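PDB 6LUM: succinate dehydrogenase subunit C from Mycolicibacterium smegmatis MC2 51, which probably forms, with subunit D, the haem-carrying membrane anchor of succinate dehydrogenase, through which electrons from succinate oxidation pass to the quinone pool. Local coordinates for residues F[29-40]-F[83-93]. Residues are numbered along the deposited sequence; the frame is centred on the assembly and turned at random.
With HEM (protoporphyrin IX containing Fe), chain B.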
loop_
_atom_site.group_PDB
_atom_site.type_symbol
_atom_site.label_atom_id
_atom_site.label_comp_id
_atom_site.label_asym_id
_atom_site.label_seq_id
_atom_site.Cartn_x
_atom_site.Cartn_y
_atom_site.Cartn_z
ATOM N N SER F 29 6.625 -23.716 -35.724
ATOM C CA SER F 29 6.910 -24.776 -34.765
ATOM C C SER F 29 5.899 -24.786 -33.635
ATOM O O SER F 29 5.430 -25.849 -33.233
ATOM C CB SER F 29 8.305 -24.620 -34.199
ATOM O OG SER F 29 9.229 -24.578 -35.247
ATOM N N TRP F 30 5.555 -23.619 -33.100
ATOM C CA TRP F 30 4.608 -23.590 -31.997
ATOM C C TRP F 30 3.225 -24.034 -32.439
ATOM O O TRP F 30 2.520 -24.715 -31.692
ATOM C CB TRP F 30 4.542 -22.197 -31.387
ATOM C CG TRP F 30 3.300 -21.966 -30.609
ATOM C CD1 TRP F 30 2.973 -22.517 -29.417
ATOM C CD2 TRP F 30 2.211 -21.122 -30.971
ATOM N NE1 TRP F 30 1.753 -22.068 -29.009
ATOM C CE2 TRP F 30 1.263 -21.209 -29.951
ATOM C CE3 TRP F 30 1.945 -20.302 -32.065
ATOM C CZ2 TRP F 30 0.079 -20.508 -29.988
ATOM C CZ3 TRP F 30 0.775 -19.619 -32.098
ATOM C CH2 TRP F 30 -0.145 -19.720 -31.068
ATOM N N VAL F 31 2.807 -23.663 -33.644
ATOM C CA VAL F 31 1.456 -24.036 -34.043
ATOM C C VAL F 31 1.377 -25.536 -34.321
ATOM O O VAL F 31 0.396 -26.195 -33.954
ATOM C CB VAL F 31 0.980 -23.174 -35.228
ATOM C CG1 VAL F 31 1.553 -23.633 -36.528
ATOM C CG2 VAL F 31 -0.518 -23.153 -35.285
ATOM N N LEU F 32 2.428 -26.117 -34.907
ATOM C CA LEU F 32 2.482 -27.571 -35.035
ATOM C C LEU F 32 2.525 -28.258 -33.680
ATOM O O LEU F 32 1.887 -29.293 -33.488
ATOM C CB LEU F 32 3.689 -27.988 -35.858
ATOM C CG LEU F 32 3.593 -27.890 -37.362
ATOM C CD1 LEU F 32 4.954 -28.062 -37.960
ATOM C CD2 LEU F 32 2.703 -29.008 -37.813
ATOM N N HIS F 33 3.311 -27.732 -32.747
ATOM C CA HIS F 33 3.363 -28.291 -31.406
ATOM C C HIS F 33 1.974 -28.364 -30.799
ATOM O O HIS F 33 1.560 -29.404 -30.284
ATOM C CB HIS F 33 4.283 -27.433 -30.546
ATOM C CG HIS F 33 4.911 -28.156 -29.403
ATOM N ND1 HIS F 33 4.601 -27.881 -28.093
ATOM C CD2 HIS F 33 5.852 -29.122 -29.371
ATOM C CE1 HIS F 33 5.313 -28.658 -27.304
ATOM N NE2 HIS F 33 6.080 -29.423 -28.054
ATOM N N ARG F 34 1.236 -27.263 -30.863
ATOM C CA ARG F 34 -0.099 -27.217 -30.281
ATOM C C ARG F 34 -1.034 -28.213 -30.952
ATOM O O ARG F 34 -1.770 -28.947 -30.277
ATOM C CB ARG F 34 -0.632 -25.792 -30.395
ATOM C CG ARG F 34 -2.098 -25.619 -30.160
ATOM C CD ARG F 34 -2.426 -24.169 -29.908
ATOM N NE ARG F 34 -1.851 -23.701 -28.656
ATOM C CZ ARG F 34 -2.246 -22.612 -28.016
ATOM N NH1 ARG F 34 -3.218 -21.876 -28.512
ATOM N NH2 ARG F 34 -1.670 -22.257 -26.884
ATOM N N ILE F 35 -0.995 -28.278 -32.281
ATOM C CA ILE F 35 -1.898 -29.155 -33.019
ATOM C C ILE F 35 -1.608 -30.617 -32.713
ATOM O O ILE F 35 -2.522 -31.404 -32.445
ATOM C CB ILE F 35 -1.794 -28.858 -34.522
ATOM C CG1 ILE F 35 -2.589 -27.603 -34.861
ATOM C CG2 ILE F 35 -2.253 -30.036 -35.330
ATOM C CD1 ILE F 35 -2.221 -27.005 -36.173
ATOM N N THR F 36 -0.334 -31.009 -32.746
ATOM C CA THR F 36 0.021 -32.399 -32.490
ATOM C C THR F 36 -0.250 -32.789 -31.042
ATOM O O THR F 36 -0.658 -33.922 -30.769
ATOM C CB THR F 36 1.480 -32.639 -32.848
ATOM O OG1 THR F 36 2.288 -31.657 -32.210
ATOM C CG2 THR F 36 1.681 -32.507 -34.318
ATOM N N GLY F 37 -0.054 -31.872 -30.101
ATOM C CA GLY F 37 -0.386 -32.180 -28.725
ATOM C C GLY F 37 -1.858 -32.464 -28.540
ATOM O O GLY F 37 -2.240 -33.445 -27.899
ATOM N N ALA F 38 -2.712 -31.612 -29.105
ATOM C CA ALA F 38 -4.147 -31.854 -28.985
ATOM C C ALA F 38 -4.557 -33.149 -29.673
ATOM O O ALA F 38 -5.437 -33.873 -29.185
ATOM C CB ALA F 38 -4.919 -30.679 -29.557
ATOM N N THR F 39 -3.936 -33.454 -30.813
ATOM C CA THR F 39 -4.178 -34.728 -31.481
ATOM C C THR F 39 -3.931 -35.898 -30.545
ATOM O O THR F 39 -4.792 -36.773 -30.378
ATOM C CB THR F 39 -3.283 -34.844 -32.706
ATOM O OG1 THR F 39 -3.747 -33.950 -33.719
ATOM C CG2 THR F 39 -3.305 -36.243 -33.237
ATOM N N ILE F 40 -2.746 -35.940 -29.935
ATOM C CA ILE F 40 -2.431 -37.055 -29.050
ATOM C C ILE F 40 -3.393 -37.108 -27.880
ATOM O O ILE F 40 -3.745 -38.192 -27.418
ATOM C CB ILE F 40 -0.984 -36.990 -28.546
ATOM C CG1 ILE F 40 -0.007 -36.748 -29.677
ATOM C CG2 ILE F 40 -0.625 -38.282 -27.888
ATOM C CD1 ILE F 40 1.312 -36.232 -29.186
ATOM N N ALA F 83 3.070 -37.487 -35.423
ATOM C CA ALA F 83 2.664 -36.486 -34.442
ATOM C C ALA F 83 3.460 -36.615 -33.151
ATOM O O ALA F 83 4.003 -35.631 -32.643
ATOM C CB ALA F 83 1.172 -36.604 -34.159
ATOM N N VAL F 84 3.532 -37.822 -32.596
ATOM C CA VAL F 84 4.228 -38.006 -31.328
ATOM C C VAL F 84 5.713 -37.720 -31.483
ATOM O O VAL F 84 6.340 -37.135 -30.595
ATOM C CB VAL F 84 3.980 -39.420 -30.778
ATOM C CG1 VAL F 84 4.654 -39.584 -29.442
ATOM C CG2 VAL F 84 2.509 -39.670 -30.636
ATOM N N LEU F 85 6.297 -38.103 -32.612
ATOM C CA LEU F 85 7.722 -37.886 -32.803
ATOM C C LEU F 85 8.044 -36.402 -32.905
ATOM O O LEU F 85 8.996 -35.917 -32.276
ATOM C CB LEU F 85 8.177 -38.639 -34.044
ATOM C CG LEU F 85 9.663 -38.739 -34.316
ATOM C CD1 LEU F 85 10.360 -39.334 -33.125
ATOM C CD2 LEU F 85 9.865 -39.592 -35.536
ATOM N N PHE F 86 7.256 -35.654 -33.681
ATOM C CA PHE F 86 7.502 -34.222 -33.778
ATOM C C PHE F 86 7.282 -33.536 -32.443
ATOM O O PHE F 86 8.058 -32.659 -32.058
ATOM C CB PHE F 86 6.619 -33.569 -34.835
ATOM C CG PHE F 86 6.797 -32.079 -34.900
ATOM C CD1 PHE F 86 7.854 -31.525 -35.588
ATOM C CD2 PHE F 86 5.945 -31.236 -34.227
ATOM C CE1 PHE F 86 8.031 -30.171 -35.620
ATOM C CE2 PHE F 86 6.131 -29.885 -34.259
ATOM C CZ PHE F 86 7.170 -29.355 -34.957
ATOM N N HIS F 87 6.212 -33.891 -31.738
ATOM C CA HIS F 87 5.962 -33.287 -30.439
ATOM C C HIS F 87 7.113 -33.538 -29.481
ATOM O O HIS F 87 7.533 -32.632 -28.764
ATOM C CB HIS F 87 4.666 -33.823 -29.864
ATOM C CG HIS F 87 3.953 -32.852 -28.996
ATOM N ND1 HIS F 87 4.159 -32.778 -27.643
ATOM C CD2 HIS F 87 3.035 -31.910 -29.289
ATOM C CE1 HIS F 87 3.398 -31.829 -27.139
ATOM N NE2 HIS F 87 2.707 -31.286 -28.117
ATOM N N ALA F 88 7.657 -34.751 -29.472
ATOM C CA ALA F 88 8.757 -35.056 -28.568
ATOM C C ALA F 88 9.994 -34.242 -28.904
ATOM O O ALA F 88 10.622 -33.652 -28.018
ATOM C CB ALA F 88 9.067 -36.544 -28.619
ATOM N N LEU F 89 10.356 -34.185 -30.185
ATOM C CA LEU F 89 11.553 -33.443 -30.582
ATOM C C LEU F 89 11.412 -31.949 -30.303
ATOM O O LEU F 89 12.307 -31.319 -29.719
ATOM C CB LEU F 89 11.838 -33.692 -32.055
ATOM C CG LEU F 89 12.195 -35.123 -32.418
ATOM C CD1 LEU F 89 12.220 -35.265 -33.909
ATOM C CD2 LEU F 89 13.533 -35.476 -31.839
ATOM N N ASN F 90 10.295 -31.355 -30.715
ATOM C CA ASN F 90 10.109 -29.934 -30.466
ATOM C C ASN F 90 9.979 -29.623 -28.984
ATOM O O ASN F 90 10.373 -28.539 -28.548
ATOM C CB ASN F 90 8.891 -29.419 -31.203
ATOM C CG ASN F 90 8.977 -27.957 -31.473
ATOM O OD1 ASN F 90 9.637 -27.537 -32.408
ATOM N ND2 ASN F 90 8.335 -27.164 -30.643
ATOM N N GLY F 91 9.432 -30.536 -28.186
ATOM C CA GLY F 91 9.397 -30.306 -26.762
ATOM C C GLY F 91 10.770 -30.345 -26.147
ATOM O O GLY F 91 11.038 -29.625 -25.190
ATOM N N ILE F 92 11.656 -31.186 -26.674
ATOM C CA ILE F 92 13.043 -31.137 -26.223
ATOM C C ILE F 92 13.644 -29.777 -26.527
ATOM O O ILE F 92 14.334 -29.185 -25.692
ATOM C CB ILE F 92 13.866 -32.264 -26.866
ATOM C CG1 ILE F 92 13.430 -33.618 -26.329
ATOM C CG2 ILE F 92 15.325 -32.061 -26.583
ATOM C CD1 ILE F 92 14.034 -34.756 -27.076
ATOM N N ARG F 93 13.388 -29.259 -27.728
ATOM C CA ARG F 93 13.885 -27.930 -28.083
ATOM C C ARG F 93 13.370 -26.867 -27.121
ATOM O O ARG F 93 14.124 -25.999 -26.673
ATOM C CB ARG F 93 13.486 -27.593 -29.511
ATOM C CG ARG F 93 13.933 -26.243 -29.968
ATOM C CD ARG F 93 13.279 -25.861 -31.261
ATOM N NE ARG F 93 12.052 -25.127 -31.020
ATOM C CZ ARG F 93 11.879 -23.850 -31.318
ATOM N NH1 ARG F 93 12.849 -23.177 -31.893
ATOM N NH2 ARG F 93 10.731 -23.254 -31.059
HETATM C CHA HEM B . 2.805 -29.042 -24.426
HETATM C CHB HEM B . -0.015 -32.877 -24.963
HETATM C CHC HEM B . 3.987 -35.531 -25.101
HETATM C CHD HEM B . 6.815 -31.747 -24.295
HETATM C C1A HEM B . 1.712 -29.828 -24.671
HETATM C C2A HEM B . 0.388 -29.377 -25.011
HETATM C C3A HEM B . -0.383 -30.435 -25.156
HETATM C C4A HEM B . 0.418 -31.591 -24.911
HETATM C CMA HEM B . -1.872 -30.455 -25.516
HETATM C CAA HEM B . -0.060 -27.924 -25.184
HETATM C CBA HEM B . 0.607 -27.319 -26.400
HETATM C CGA HEM B . 0.510 -25.834 -26.279
HETATM O O1A HEM B . 0.870 -25.135 -27.243
HETATM O O2A HEM B . 0.079 -25.349 -25.212
HETATM C C1B HEM B . 0.844 -33.927 -24.947
HETATM C C2B HEM B . 0.464 -35.293 -24.785
HETATM C C3B HEM B . 1.591 -35.999 -24.839
HETATM C C4B HEM B . 2.688 -35.115 -25.008
HETATM C CMB HEM B . -0.998 -35.745 -24.614
HETATM C CAB HEM B . 1.847 -37.496 -24.717
HETATM C CBB HEM B . 0.910 -38.272 -24.212
HETATM C C1C HEM B . 5.093 -34.753 -24.934
HETATM C C2C HEM B . 6.441 -35.213 -25.016
HETATM C C3C HEM B . 7.238 -34.189 -24.791
HETATM C C4C HEM B . 6.418 -33.025 -24.568
HETATM C CMC HEM B . 6.876 -36.652 -25.316
HETATM C CAC HEM B . 8.765 -34.308 -24.803
HETATM C CBC HEM B . 9.568 -33.335 -24.387
HETATM C C1D HEM B . 5.953 -30.690 -24.173
HETATM C C2D HEM B . 6.273 -29.371 -23.696
HETATM C C3D HEM B . 5.165 -28.652 -23.739
HETATM C C4D HEM B . 4.099 -29.462 -24.241
HETATM C CMD HEM B . 7.646 -28.876 -23.216
HETATM C CAD HEM B . 5.015 -27.192 -23.330
HETATM C CBD HEM B . 4.910 -26.395 -24.610
HETATM C CGD HEM B . 4.782 -24.957 -24.248
HETATM O O1D HEM B . 4.554 -24.689 -23.046
HETATM O O2D HEM B . 4.913 -24.102 -25.154
HETATM N NA HEM B . 1.701 -31.199 -24.622
HETATM N NB HEM B . 2.207 -33.837 -25.073
HETATM N NC HEM B . 5.105 -33.411 -24.664
HETATM N ND HEM B . 4.612 -30.713 -24.493
HETATM FE FE HEM B . 3.397 -32.307 -24.633
#
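His-33 and His-87 lie face to face, ring centroids 4.0 Å apart and planes only 10° from parallel, where two helices meet beside a haem. Followed outward, His-33 first has CB and CG alongside the Asn-90 amide, whose ND2 comes to 3.4 Å from CD2, the amide turned about 50° out of the ring plane. NE2 lies 3.5 Å from Gly-91 N, which is already bonded to His-87 O within its own helix. On the other branch ND1 lies against the propionate carbon CBD of the haem, and CE1 comes to 3.4 Å from its C4D. CG is roughly anti to the backbone N (chi1 -154°), which lays the ring against one face of His-87 with the CE1 edge at the haem. With an alanine in place of His-33, one face of His-87 is likely to lose its stacking partner, leaving that ring freer to tilt.

His-87 directs its CE1–ND1 side at the iron, consistent with an axial ligand, although the modelled ring orientation leaves the coordinating atom doubtful. The pairing belongs to the transmembrane helix bundle of the succinate dehydrogenase/fumarate reductase family: helices 25-52 and 71-99 hold the b-type haem. His-87 is a knob among His-33, Thr-36, Gly-37 and Ile-40; glycine suits position 37, where a side chain would probably crowd the imidazole, and the small Thr-36 fits at the ring's edge, its hydroxyl near Leu-32 O and His-33 O. The preceding residue, Phe-86, fills the hole between Ser-29, Leu-32, His-33 and Thr-36 with a flat apolar ring, CE2 3.5 Å from Leu-32 CB, suited also to touching a bound phospholipid. Arg-34, whose CB points away from 83-93, sends NE to haem propionate O1A in a weak hydrogen bond (3.4 Å).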